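Local atomic coordinates of chromosomal replication initiator protein DnaA (Aquifex aeolicus, PDB entry 1L8Q), a protein that binds and hydrolyses ATP, recognises the chromosomal replication origin and, as its ATP form, probably starts and regulates DNA replication there. Residues K169-I174 with Y193-T198; K173-K178 with R202-K207; F182-R187 with K209-K214. All blocks are in the same frame, centred on the assembly; numbering follows the deposited sequence.

Contact 1: K169-I174 with Y193-T198; sequences KTRFKI and YLLENT. With ADP (adenosine-5'-diphosphate), chain C.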
loop_
_atom_site.group_PDB
_atom_site.type_symbol
_atom_site.label_atom_id
_atom_site.label_comp_id
_atom_site.label_asym_id
_atom_site.label_seq_id
_atom_site.Cartn_x
_atom_site.Cartn_y
_atom_site.Cartn_z
ATOM N N LYS A 169 8.492 -10.480 11.818
ATOM C CA LYS A 169 8.164 -11.817 12.283
ATOM C C LYS A 169 6.946 -12.340 11.535
ATOM O O LYS A 169 6.855 -13.530 11.240
ATOM C CB LYS A 169 7.926 -11.845 13.792
ATOM C CG LYS A 169 7.777 -13.259 14.348
ATOM C CD LYS A 169 7.662 -13.291 15.887
ATOM C CE LYS A 169 8.085 -14.682 16.455
ATOM N NZ LYS A 169 7.014 -15.745 16.413
ATOM N N THR A 170 6.034 -11.434 11.192
ATOM C CA THR A 170 4.810 -11.805 10.498
ATOM C C THR A 170 5.037 -12.142 9.008
ATOM O O THR A 170 4.609 -13.195 8.542
ATOM C CB THR A 170 3.741 -10.720 10.710
ATOM O OG1 THR A 170 3.341 -10.727 12.086
ATOM C CG2 THR A 170 2.464 -11.058 9.985
ATOM N N ARG A 171 5.714 -11.263 8.272
ATOM C CA ARG A 171 6.032 -11.549 6.874
ATOM C C ARG A 171 6.680 -12.924 6.786
ATOM O O ARG A 171 6.315 -13.754 5.967
ATOM C CB ARG A 171 7.021 -10.525 6.319
ATOM C CG ARG A 171 6.392 -9.339 5.656
ATOM C CD ARG A 171 7.348 -8.507 4.812
ATOM N NE ARG A 171 8.410 -7.927 5.625
ATOM C CZ ARG A 171 9.694 -8.057 5.344
ATOM N NH1 ARG A 171 10.065 -8.737 4.261
ATOM N NH2 ARG A 171 10.606 -7.513 6.136
ATOM N N PHE A 172 7.663 -13.137 7.645
ATOM C CA PHE A 172 8.362 -14.388 7.719
ATOM C C PHE A 172 7.384 -15.560 7.715
ATOM O O PHE A 172 7.471 -16.445 6.859
ATOM C CB PHE A 172 9.237 -14.411 8.976
ATOM C CG PHE A 172 9.968 -15.693 9.190
ATOM C CD1 PHE A 172 10.963 -16.091 8.322
ATOM C CD2 PHE A 172 9.679 -16.491 10.287
ATOM C CE1 PHE A 172 11.664 -17.295 8.528
ATOM C CE2 PHE A 172 10.364 -17.695 10.511
ATOM C CZ PHE A 172 11.364 -18.096 9.625
ATOM N N LYS A 173 6.458 -15.576 8.664
ATOM C CA LYS A 173 5.487 -16.658 8.710
ATOM C C LYS A 173 4.681 -16.694 7.405
ATOM O O LYS A 173 4.461 -17.770 6.829
ATOM C CB LYS A 173 4.577 -16.530 9.930
ATOM C CG LYS A 173 5.335 -16.582 11.246
ATOM C CD LYS A 173 4.415 -16.768 12.422
ATOM C CE LYS A 173 5.160 -16.609 13.726
ATOM N NZ LYS A 173 4.212 -16.537 14.880
ATOM N N ILE A 174 4.263 -15.525 6.924
ATOM C CA ILE A 174 3.509 -15.477 5.687
ATOM C C ILE A 174 4.352 -16.083 4.550
ATOM O O ILE A 174 3.915 -16.991 3.826
ATOM C CB ILE A 174 3.063 -14.050 5.378
ATOM C CG1 ILE A 174 1.954 -13.639 6.345
ATOM C CG2 ILE A 174 2.563 -13.953 3.958
ATOM C CD1 ILE A 174 1.459 -12.199 6.158
ATOM N N TYR A 193 15.917 -14.377 1.002
ATOM C CA TYR A 193 15.803 -13.495 -0.148
ATOM C C TYR A 193 14.522 -12.708 -0.085
ATOM O O TYR A 193 14.498 -11.523 -0.397
ATOM C CB TYR A 193 15.811 -14.279 -1.465
ATOM C CG TYR A 193 15.475 -13.410 -2.660
ATOM C CD1 TYR A 193 16.467 -12.676 -3.315
ATOM C CD2 TYR A 193 14.175 -13.283 -3.102
ATOM C CE1 TYR A 193 16.171 -11.876 -4.398
ATOM C CE2 TYR A 193 13.862 -12.463 -4.186
ATOM C CZ TYR A 193 14.865 -11.769 -4.829
ATOM O OH TYR A 193 14.561 -10.948 -5.900
ATOM N N LEU A 194 13.445 -13.391 0.279
ATOM C CA LEU A 194 12.149 -12.780 0.304
ATOM C C LEU A 194 12.030 -11.772 1.457
ATOM O O LEU A 194 11.407 -10.714 1.296
ATOM C CB LEU A 194 11.066 -13.854 0.365
ATOM C CG LEU A 194 11.023 -14.748 -0.878
ATOM C CD1 LEU A 194 10.147 -15.960 -0.659
ATOM C CD2 LEU A 194 10.583 -13.962 -2.128
ATOM N N LEU A 195 12.648 -12.080 2.604
ATOM C CA LEU A 195 12.587 -11.169 3.739
ATOM C C LEU A 195 13.202 -9.844 3.367
ATOM O O LEU A 195 12.599 -8.787 3.577
ATOM C CB LEU A 195 13.297 -11.735 4.959
ATOM C CG LEU A 195 12.479 -12.595 5.931
ATOM C CD1 LEU A 195 13.305 -12.860 7.196
ATOM C CD2 LEU A 195 11.141 -11.939 6.287
ATOM N N GLU A 196 14.393 -9.902 2.782
ATOM C CA GLU A 196 15.098 -8.697 2.396
ATOM C C GLU A 196 14.447 -7.898 1.273
ATOM O O GLU A 196 14.624 -6.693 1.210
ATOM C CB GLU A 196 16.551 -8.998 2.031
ATOM C CG GLU A 196 17.544 -8.821 3.184
ATOM C CD GLU A 196 17.656 -7.371 3.698
ATOM O OE1 GLU A 196 16.836 -6.508 3.303
ATOM O OE2 GLU A 196 18.576 -7.095 4.513
ATOM N N ASN A 197 13.683 -8.546 0.399
ATOM C CA ASN A 197 13.163 -7.832 -0.767
ATOM C C ASN A 197 11.656 -7.663 -0.908
ATOM O O ASN A 197 11.172 -7.442 -2.012
ATOM C CB ASN A 197 13.733 -8.425 -2.041
ATOM C CG ASN A 197 15.248 -8.330 -2.092
ATOM O OD1 ASN A 197 15.802 -7.431 -2.716
ATOM N ND2 ASN A 197 15.924 -9.259 -1.429
ATOM N N THR A 198 10.917 -7.735 0.195
ATOM C CA THR A 198 9.481 -7.556 0.130
ATOM C C THR A 198 8.899 -7.014 1.425
ATOM O O THR A 198 9.483 -7.176 2.500
ATOM C CB THR A 198 8.779 -8.880 -0.255
ATOM O OG1 THR A 198 8.852 -9.808 0.831
ATOM C CG2 THR A 198 9.514 -9.582 -1.367
HETATM P PB ADP C . -4.462 -3.928 2.891
HETATM O O1B ADP C . -5.990 -4.064 2.812
HETATM O O2B ADP C . -3.959 -3.324 4.170
HETATM O O3B ADP C . -3.848 -3.360 1.651
HETATM P PA ADP C . -4.880 -6.625 2.638
HETATM O O1A ADP C . -5.865 -6.879 3.764
HETATM O O2A ADP C . -5.558 -6.326 1.312
HETATM O O3A ADP C . -3.914 -5.407 2.982
HETATM O "O5'" ADP C . -3.873 -7.852 2.520
HETATM C "C5'" ADP C . -2.907 -7.897 1.485
HETATM C "C4'" ADP C . -2.569 -9.356 1.303
HETATM O "O4'" ADP C . -1.709 -9.805 2.369
HETATM C "C3'" ADP C . -3.834 -10.180 1.410
HETATM O "O3'" ADP C . -3.634 -11.289 0.547
HETATM C "C2'" ADP C . -3.829 -10.627 2.855
HETATM O "O2'" ADP C . -4.557 -11.809 3.143
HETATM C "C1'" ADP C . -2.365 -10.808 3.148
HETATM N N9 ADP C . -2.178 -10.553 4.582
HETATM C C8 ADP C . -2.137 -9.342 5.185
HETATM N N7 ADP C . -1.954 -9.492 6.532
HETATM C C5 ADP C . -1.900 -10.803 6.790
HETATM C C6 ADP C . -1.730 -11.640 7.986
HETATM N N6 ADP C . -1.583 -11.097 9.205
HETATM N N1 ADP C . -1.727 -12.969 7.829
HETATM C C2 ADP C . -1.865 -13.545 6.617
HETATM N N3 ADP C . -2.019 -12.832 5.486
HETATM C C4 ADP C . -2.048 -11.496 5.512
#
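Arg171 and Phe172 meet Leu195 and Thr198 in the small helical lid of the AAA+ region, beside the ADP pocket. The axes of 169-174 and 193-197 run 10.0 Å apart in broadly opposing directions, inclined at 136°. Arg171 reaches across with a bend at chi3 (-63°), which turns its guanidinium toward the carbonyls near the C-terminal end of helix 188-197. There Arg171 NH1 donates a straight hydrogen bond of 2.6 Å to Leu195 O, at 171°, landing on a lone pair and lying almost in the guanidinium plane. Asn168 OD1 takes NH2, so two bonds fix how the group is turned. Thr198 O lies over one guanidinium face and Leu195 CD2 over the other, 3.9 Å from Arg171 NH1. Arginine suits this place because its positive charge probably complements the negative end of the helix while its flat group packs against leucine. Phe172 adds an oblique apolar contact, CB to Leu195 CD2 at 4.1 Å. At the helix end Thr198 OG1 bonds back to Leu194 O at 2.8 Å, approaching from above the carbonyl plane, and Asn197 ND2 reaches Tyr193 O at 2.9 Å. One turn after Arg171, Ile174 sets CD1 over the six-membered ring of adenine, 3.6 Å from ADP N3, a branched apolar cover for a flat base. Behind the pair, Leu194 and Leu195 touch Ile175 of helix 168-181, while Thr198 leans on Ile204 of helix 201-214.

Contact 2: K173-K178 with R202-K207; sequences KIIKEK and REIEGK. With ADP (adenosine-5'-diphosphate), chain C.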
loop_
_atom_site.group_PDB
_atom_site.type_symbol
_atom_site.label_atom_id
_atom_site.label_comp_id
_atom_site.label_asym_id
_atom_site.label_seq_id
_atom_site.Cartn_x
_atom_site.Cartn_y
_atom_site.Cartn_z
ATOM N N LYS A 173 6.458 -15.576 8.664
ATOM C CA LYS A 173 5.487 -16.658 8.710
ATOM C C LYS A 173 4.681 -16.694 7.405
ATOM O O LYS A 173 4.461 -17.770 6.829
ATOM C CB LYS A 173 4.577 -16.530 9.930
ATOM C CG LYS A 173 5.335 -16.582 11.246
ATOM C CD LYS A 173 4.415 -16.768 12.422
ATOM C CE LYS A 173 5.160 -16.609 13.726
ATOM N NZ LYS A 173 4.212 -16.537 14.880
ATOM N N ILE A 174 4.263 -15.525 6.924
ATOM C CA ILE A 174 3.509 -15.477 5.687
ATOM C C ILE A 174 4.352 -16.083 4.550
ATOM O O ILE A 174 3.915 -16.991 3.826
ATOM C CB ILE A 174 3.063 -14.050 5.378
ATOM C CG1 ILE A 174 1.954 -13.639 6.345
ATOM C CG2 ILE A 174 2.563 -13.953 3.958
ATOM C CD1 ILE A 174 1.459 -12.199 6.158
ATOM N N ILE A 175 5.579 -15.618 4.432
ATOM C CA ILE A 175 6.462 -16.128 3.407
ATOM C C ILE A 175 6.501 -17.654 3.408
ATOM O O ILE A 175 6.470 -18.286 2.355
ATOM C CB ILE A 175 7.860 -15.529 3.576
ATOM C CG1 ILE A 175 7.879 -14.090 3.033
ATOM C CG2 ILE A 175 8.878 -16.365 2.881
ATOM C CD1 ILE A 175 9.088 -13.275 3.491
ATOM N N LYS A 176 6.567 -18.257 4.586
ATOM C CA LYS A 176 6.544 -19.704 4.664
ATOM C C LYS A 176 5.244 -20.228 4.107
ATOM O O LYS A 176 5.249 -21.180 3.344
ATOM C CB LYS A 176 6.682 -20.186 6.088
ATOM C CG LYS A 176 8.101 -20.250 6.637
ATOM C CD LYS A 176 8.010 -20.244 8.158
ATOM C CE LYS A 176 9.270 -20.704 8.823
ATOM N NZ LYS A 176 9.039 -20.896 10.292
ATOM N N GLU A 177 4.122 -19.625 4.486
ATOM C CA GLU A 177 2.838 -20.110 3.970
ATOM C C GLU A 177 2.821 -20.027 2.448
ATOM O O GLU A 177 2.464 -20.982 1.788
ATOM C CB GLU A 177 1.616 -19.409 4.627
ATOM C CG GLU A 177 0.966 -20.224 5.765
ATOM C CD GLU A 177 0.019 -19.412 6.686
ATOM O OE1 GLU A 177 -0.754 -18.538 6.182
ATOM O OE2 GLU A 177 0.027 -19.665 7.928
ATOM N N LYS A 178 3.279 -18.903 1.908
ATOM C CA LYS A 178 3.273 -18.663 0.464
ATOM C C LYS A 178 4.121 -19.672 -0.296
ATOM O O LYS A 178 3.717 -20.191 -1.343
ATOM C CB LYS A 178 3.747 -17.242 0.159
ATOM C CG LYS A 178 2.716 -16.180 0.483
ATOM C CD LYS A 178 1.402 -16.513 -0.174
ATOM C CE LYS A 178 0.307 -15.575 0.257
ATOM N NZ LYS A 178 -0.837 -15.672 -0.669
ATOM N N ARG A 202 1.871 -8.926 -2.048
ATOM C CA ARG A 202 1.902 -8.658 -3.479
ATOM C C ARG A 202 3.329 -8.800 -4.022
ATOM O O ARG A 202 3.545 -9.371 -5.078
ATOM C CB ARG A 202 1.364 -7.256 -3.780
ATOM C CG ARG A 202 0.962 -7.039 -5.223
ATOM C CD ARG A 202 0.787 -5.565 -5.629
ATOM N NE ARG A 202 -0.468 -4.957 -5.151
ATOM C CZ ARG A 202 -1.692 -5.428 -5.413
ATOM N NH1 ARG A 202 -1.852 -6.530 -6.147
ATOM N NH2 ARG A 202 -2.759 -4.794 -4.938
ATOM N N GLU A 203 4.297 -8.276 -3.285
ATOM C CA GLU A 203 5.688 -8.332 -3.705
ATOM C C GLU A 203 6.225 -9.751 -3.537
ATOM O O GLU A 203 7.055 -10.220 -4.318
ATOM C CB GLU A 203 6.532 -7.308 -2.919
ATOM C CG GLU A 203 6.109 -5.866 -3.176
ATOM C CD GLU A 203 6.827 -4.868 -2.288
ATOM O OE1 GLU A 203 7.675 -5.310 -1.476
ATOM O OE2 GLU A 203 6.542 -3.639 -2.397
ATOM N N ILE A 204 5.735 -10.436 -2.519
ATOM C CA ILE A 204 6.129 -11.807 -2.275
ATOM C C ILE A 204 5.651 -12.690 -3.426
ATOM O O ILE A 204 6.394 -13.506 -3.936
ATOM C CB ILE A 204 5.546 -12.290 -0.940
ATOM C CG1 ILE A 204 6.236 -11.581 0.222
ATOM C CG2 ILE A 204 5.706 -13.779 -0.800
ATOM C CD1 ILE A 204 5.626 -11.891 1.567
ATOM N N GLU A 205 4.400 -12.523 -3.832
ATOM C CA GLU A 205 3.877 -13.289 -4.952
ATOM C C GLU A 205 4.577 -12.893 -6.262
ATOM O O GLU A 205 4.856 -13.743 -7.112
ATOM C CB GLU A 205 2.352 -13.160 -5.042
ATOM C CG GLU A 205 1.657 -14.086 -4.062
ATOM C CD GLU A 205 0.154 -13.997 -4.090
ATOM O OE1 GLU A 205 -0.398 -13.285 -4.954
ATOM O OE2 GLU A 205 -0.479 -14.645 -3.224
ATOM N N GLY A 206 4.883 -11.609 -6.402
ATOM C CA GLY A 206 5.633 -11.133 -7.547
ATOM C C GLY A 206 6.991 -11.821 -7.663
ATOM O O GLY A 206 7.377 -12.291 -8.739
ATOM N N LYS A 207 7.728 -11.880 -6.560
ATOM C CA LYS A 207 9.013 -12.571 -6.573
ATOM C C LYS A 207 8.820 -14.059 -6.851
ATOM O O LYS A 207 9.551 -14.643 -7.641
ATOM C CB LYS A 207 9.761 -12.394 -5.250
ATOM C CG LYS A 207 10.323 -11.011 -5.039
ATOM C CD LYS A 207 11.155 -10.564 -6.197
ATOM C CE LYS A 207 11.796 -9.216 -5.895
ATOM N NZ LYS A 207 12.296 -8.526 -7.117
HETATM P PB ADP C . -4.462 -3.928 2.891
HETATM O O1B ADP C . -5.990 -4.064 2.812
HETATM O O2B ADP C . -3.959 -3.324 4.170
HETATM O O3B ADP C . -3.848 -3.360 1.651
HETATM P PA ADP C . -4.880 -6.625 2.638
HETATM O O1A ADP C . -5.865 -6.879 3.764
HETATM O O2A ADP C . -5.558 -6.326 1.312
HETATM O O3A ADP C . -3.914 -5.407 2.982
HETATM O "O5'" ADP C . -3.873 -7.852 2.520
HETATM C "C5'" ADP C . -2.907 -7.897 1.485
HETATM C "C4'" ADP C . -2.569 -9.356 1.303
HETATM O "O4'" ADP C . -1.709 -9.805 2.369
HETATM C "C3'" ADP C . -3.834 -10.180 1.410
HETATM O "O3'" ADP C . -3.634 -11.289 0.547
HETATM C "C2'" ADP C . -3.829 -10.627 2.855
HETATM O "O2'" ADP C . -4.557 -11.809 3.143
HETATM C "C1'" ADP C . -2.365 -10.808 3.148
HETATM N N9 ADP C . -2.178 -10.553 4.582
HETATM C C8 ADP C . -2.137 -9.342 5.185
HETATM N N7 ADP C . -1.954 -9.492 6.532
HETATM C C5 ADP C . -1.900 -10.803 6.790
HETATM C C6 ADP C . -1.730 -11.640 7.986
HETATM N N6 ADP C . -1.583 -11.097 9.205
HETATM N N1 ADP C . -1.727 -12.969 7.829
HETATM C C2 ADP C . -1.865 -13.545 6.617
HETATM N N3 ADP C . -2.019 -12.832 5.486
HETATM C C4 ADP C . -2.048 -11.496 5.512
#
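Ile204 packs into a buried apolar contact against Ile174, Ile175 and Lys178, joining two helices of the lid that run in the same general direction. The axes of the segments 173-178 and 202-207 are 10.8 Å apart and inclined at 39°. Ile204 points at the facing helix and divides its work between two branches. Its CD1 lies 3.5 Å from Ile175 CG1, where the two side chains cross at about a right angle, and 4.4 Å from Ile174 CG2, a looser touch on the neighbour that meets the base. The other branch, CG2, is anti to the backbone N (CG1 has chi1 -70°) and rests 4.0 Å from Lys178 CG. A beta-branched isoleucine fits because it offers these separate methyl ends at one level of the helix. This is the helical lid that follows the nucleotide-binding core in AAA+ proteins, and Arg202, at the start of the second segment, is an ATP-binding residue, its position consistent with the sensor II arginine of the family. With ADP bound, Arg202 NH2 stands 6.8 Å from O3B of the terminal phosphate. Beside this apolar patch, a lysine is useful for having both an aliphatic stem and a charged end: the stem of Lys178 lies across Ile204, and a bend at chi2 (-52°) carries NZ to Glu205. Lys178 NZ and Glu205 OE2 form a salt bridge at 2.8 Å; the ammonium meets OE2, at the end of an extended Glu205 chain, nearly along its C-O bond. Glu181 OE2 makes a second salt bridge to the same ammonium, so two carboxylates probably stabilise its charge. Lys178 also touches Val201 and Ile208 of helix 201-214.

Contact 3: F182-R187 with K209-K214; sequences FNLELR and KLIKLK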
loop_
_atom_site.group_PDB
_atom_site.type_symbol
_atom_site.label_atom_id
_atom_site.label_comp_id
_atom_site.label_asym_id
_atom_site.label_seq_id
_atom_site.Cartn_x
_atom_site.Cartn_y
_atom_site.Cartn_z
ATOM N N PHE A 182 2.681 -22.090 -3.282
ATOM C CA PHE A 182 3.161 -22.132 -4.647
ATOM C C PHE A 182 4.186 -23.241 -4.901
ATOM O O PHE A 182 4.908 -23.239 -5.904
ATOM C CB PHE A 182 3.646 -20.741 -5.080
ATOM C CG PHE A 182 2.552 -19.733 -5.132
ATOM C CD1 PHE A 182 1.696 -19.672 -6.232
ATOM C CD2 PHE A 182 2.313 -18.887 -4.051
ATOM C CE1 PHE A 182 0.634 -18.749 -6.261
ATOM C CE2 PHE A 182 1.274 -17.968 -4.081
ATOM C CZ PHE A 182 0.434 -17.897 -5.184
ATOM N N ASN A 183 4.197 -24.218 -4.004
ATOM C CA ASN A 183 5.046 -25.381 -4.151
ATOM C C ASN A 183 6.528 -25.064 -4.307
ATOM O O ASN A 183 7.176 -25.483 -5.271
ATOM C CB ASN A 183 4.573 -26.256 -5.301
ATOM C CG ASN A 183 5.388 -27.552 -5.420
ATOM O OD1 ASN A 183 5.791 -28.121 -4.414
ATOM N ND2 ASN A 183 5.649 -28.001 -6.655
ATOM N N LEU A 184 7.067 -24.291 -3.382
ATOM C CA LEU A 184 8.492 -24.089 -3.363
ATOM C C LEU A 184 8.980 -24.642 -2.055
ATOM O O LEU A 184 8.191 -25.056 -1.214
ATOM C CB LEU A 184 8.868 -22.634 -3.555
ATOM C CG LEU A 184 8.596 -22.155 -4.985
ATOM C CD1 LEU A 184 8.955 -20.698 -5.157
ATOM C CD2 LEU A 184 9.343 -23.010 -5.976
ATOM N N GLU A 185 10.281 -24.697 -1.892
ATOM C CA GLU A 185 10.848 -25.325 -0.730
ATOM C C GLU A 185 11.185 -24.290 0.313
ATOM O O GLU A 185 11.655 -23.202 -0.023
ATOM C CB GLU A 185 12.108 -26.062 -1.134
ATOM C CG GLU A 185 12.241 -27.426 -0.512
ATOM C CD GLU A 185 13.490 -28.143 -0.976
ATOM O OE1 GLU A 185 13.549 -28.495 -2.184
ATOM O OE2 GLU A 185 14.412 -28.354 -0.138
ATOM N N LEU A 186 10.955 -24.628 1.579
ATOM C CA LEU A 186 11.277 -23.721 2.669
ATOM C C LEU A 186 12.771 -23.739 2.917
ATOM O O LEU A 186 13.248 -24.231 3.932
ATOM C CB LEU A 186 10.481 -24.067 3.936
ATOM C CG LEU A 186 9.083 -23.440 3.933
ATOM C CD1 LEU A 186 8.354 -23.799 2.665
ATOM C CD2 LEU A 186 8.300 -23.886 5.118
ATOM N N ARG A 187 13.505 -23.181 1.970
ATOM C CA ARG A 187 14.945 -23.170 2.018
ATOM C C ARG A 187 15.424 -21.830 2.545
ATOM O O ARG A 187 14.950 -20.775 2.117
ATOM C CB ARG A 187 15.489 -23.418 0.620
ATOM C CG ARG A 187 16.784 -24.133 0.592
ATOM C CD ARG A 187 16.841 -25.235 -0.424
ATOM N NE ARG A 187 17.885 -26.226 -0.136
ATOM C CZ ARG A 187 18.548 -26.337 1.020
ATOM N NH1 ARG A 187 18.297 -25.513 2.033
ATOM N NH2 ARG A 187 19.473 -27.271 1.162
ATOM N N LYS A 209 6.476 -15.552 -8.528
ATOM C CA LYS A 209 6.154 -15.725 -9.941
ATOM C C LYS A 209 7.454 -15.790 -10.742
ATOM O O LYS A 209 7.617 -16.639 -11.612
ATOM C CB LYS A 209 5.318 -14.553 -10.448
ATOM C CG LYS A 209 3.831 -14.828 -10.705
ATOM C CD LYS A 209 3.008 -14.965 -9.404
ATOM C CE LYS A 209 1.499 -14.615 -9.638
ATOM N NZ LYS A 209 1.191 -13.157 -9.382
ATOM N N LEU A 210 8.380 -14.887 -10.440
ATOM C CA LEU A 210 9.655 -14.834 -11.142
ATOM C C LEU A 210 10.494 -16.051 -10.809
ATOM O O LEU A 210 11.251 -16.545 -11.645
ATOM C CB LEU A 210 10.425 -13.575 -10.768
ATOM C CG LEU A 210 10.513 -12.409 -11.769
ATOM C CD1 LEU A 210 9.486 -12.499 -12.915
ATOM C CD2 LEU A 210 10.434 -11.054 -11.037
ATOM N N ILE A 211 10.365 -16.546 -9.587
ATOM C CA ILE A 211 11.157 -17.708 -9.199
ATOM C C ILE A 211 10.676 -18.965 -9.909
ATOM O O ILE A 211 11.493 -19.773 -10.341
ATOM C CB ILE A 211 11.190 -17.899 -7.682
ATOM C CG1 ILE A 211 12.092 -16.840 -7.050
ATOM C CG2 ILE A 211 11.739 -19.256 -7.342
ATOM C CD1 ILE A 211 11.792 -16.550 -5.593
ATOM N N LYS A 212 9.359 -19.123 -10.057
ATOM C CA LYS A 212 8.835 -20.300 -10.743
ATOM C C LYS A 212 9.200 -20.250 -12.230
ATOM O O LYS A 212 9.294 -21.281 -12.893
ATOM C CB LYS A 212 7.309 -20.409 -10.605
ATOM C CG LYS A 212 6.778 -20.196 -9.216
ATOM C CD LYS A 212 6.659 -21.480 -8.466
ATOM C CE LYS A 212 5.337 -22.116 -8.715
ATOM N NZ LYS A 212 5.540 -23.562 -8.656
ATOM N N LEU A 213 9.382 -19.046 -12.752
ATOM C CA LEU A 213 9.633 -18.874 -14.171
ATOM C C LEU A 213 11.081 -19.105 -14.506
ATOM O O LEU A 213 11.397 -19.855 -15.414
ATOM C CB LEU A 213 9.233 -17.473 -14.634
ATOM C CG LEU A 213 9.572 -17.199 -16.108
ATOM C CD1 LEU A 213 8.672 -17.995 -17.064
ATOM C CD2 LEU A 213 9.494 -15.697 -16.434
ATOM N N LYS A 214 11.956 -18.463 -13.755
ATOM C CA LYS A 214 13.375 -18.443 -14.069
ATOM C C LYS A 214 14.201 -19.314 -13.139
ATOM O O LYS A 214 15.403 -19.481 -13.341
ATOM C CB LYS A 214 13.900 -17.006 -13.992
ATOM C CG LYS A 214 13.030 -15.972 -14.695
ATOM C CD LYS A 214 13.879 -14.830 -15.232
ATOM C CE LYS A 214 14.439 -15.233 -16.598
ATOM N NZ LYS A 214 15.721 -14.584 -16.873
#
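Lys212 holds the turn at Phe182 by one hydrogen bond and lends its stem to an apolar contact with Leu184. The bond runs from Lys212 NZ to Phe182 O at 2.8 Å, the donor tilted 23° from the carbonyl plane. Phe182 follows helix 168-181, and a Schellman motif ends that helix: Leu184 N reaches back to Leu179 O and Asn183 N to Lys180 O. Asn183 takes the positive phi (56°) that this motif needs, which asparagine tolerates better than most residues, and the ammonium beside the helix end is probably favourable. The apolar contacts are made by the two Leu184 methyls, CD1 at 3.8 Å from Ile211 CG2 and CD2 at 4.0 Å from Lys212 CD. Phe182 CB also lies 4.2 Å from Lys212 CE. With an alanine at Leu184 both methyl contacts vanish, and the lysine stem would probably lose its backing and be freer to swing from Phe182 O. Leu184 also leans on Leu179 of helix 168-181, the Phe182 side chain on Glu205 and Ile208 of helix 201-214, and Ile211 on Phe216 and Leu219 of helix 216-241.

In the fold
From the N terminus, the nucleotide-binding core gives way to helix 168-181, the common starting point of contacts 1 and 2. Contact 1 closes the shorter loop, bringing helix 188-197 back against the start of that helix. Contact 2 takes a longer loop, past helix 188-197 to helix 201-214, and the two touch where Leu194 and Tyr193 meet Lys207. Contact 3 starts in the turn between helix 168-181 and helix 188-197 and ends farther along helix 201-214, so its segments alternate with those of both others. Together they bind three successive helices into one bundle, with ADP at one side and helix 216-241, with which the DNA-binding domain IV begins, at the other.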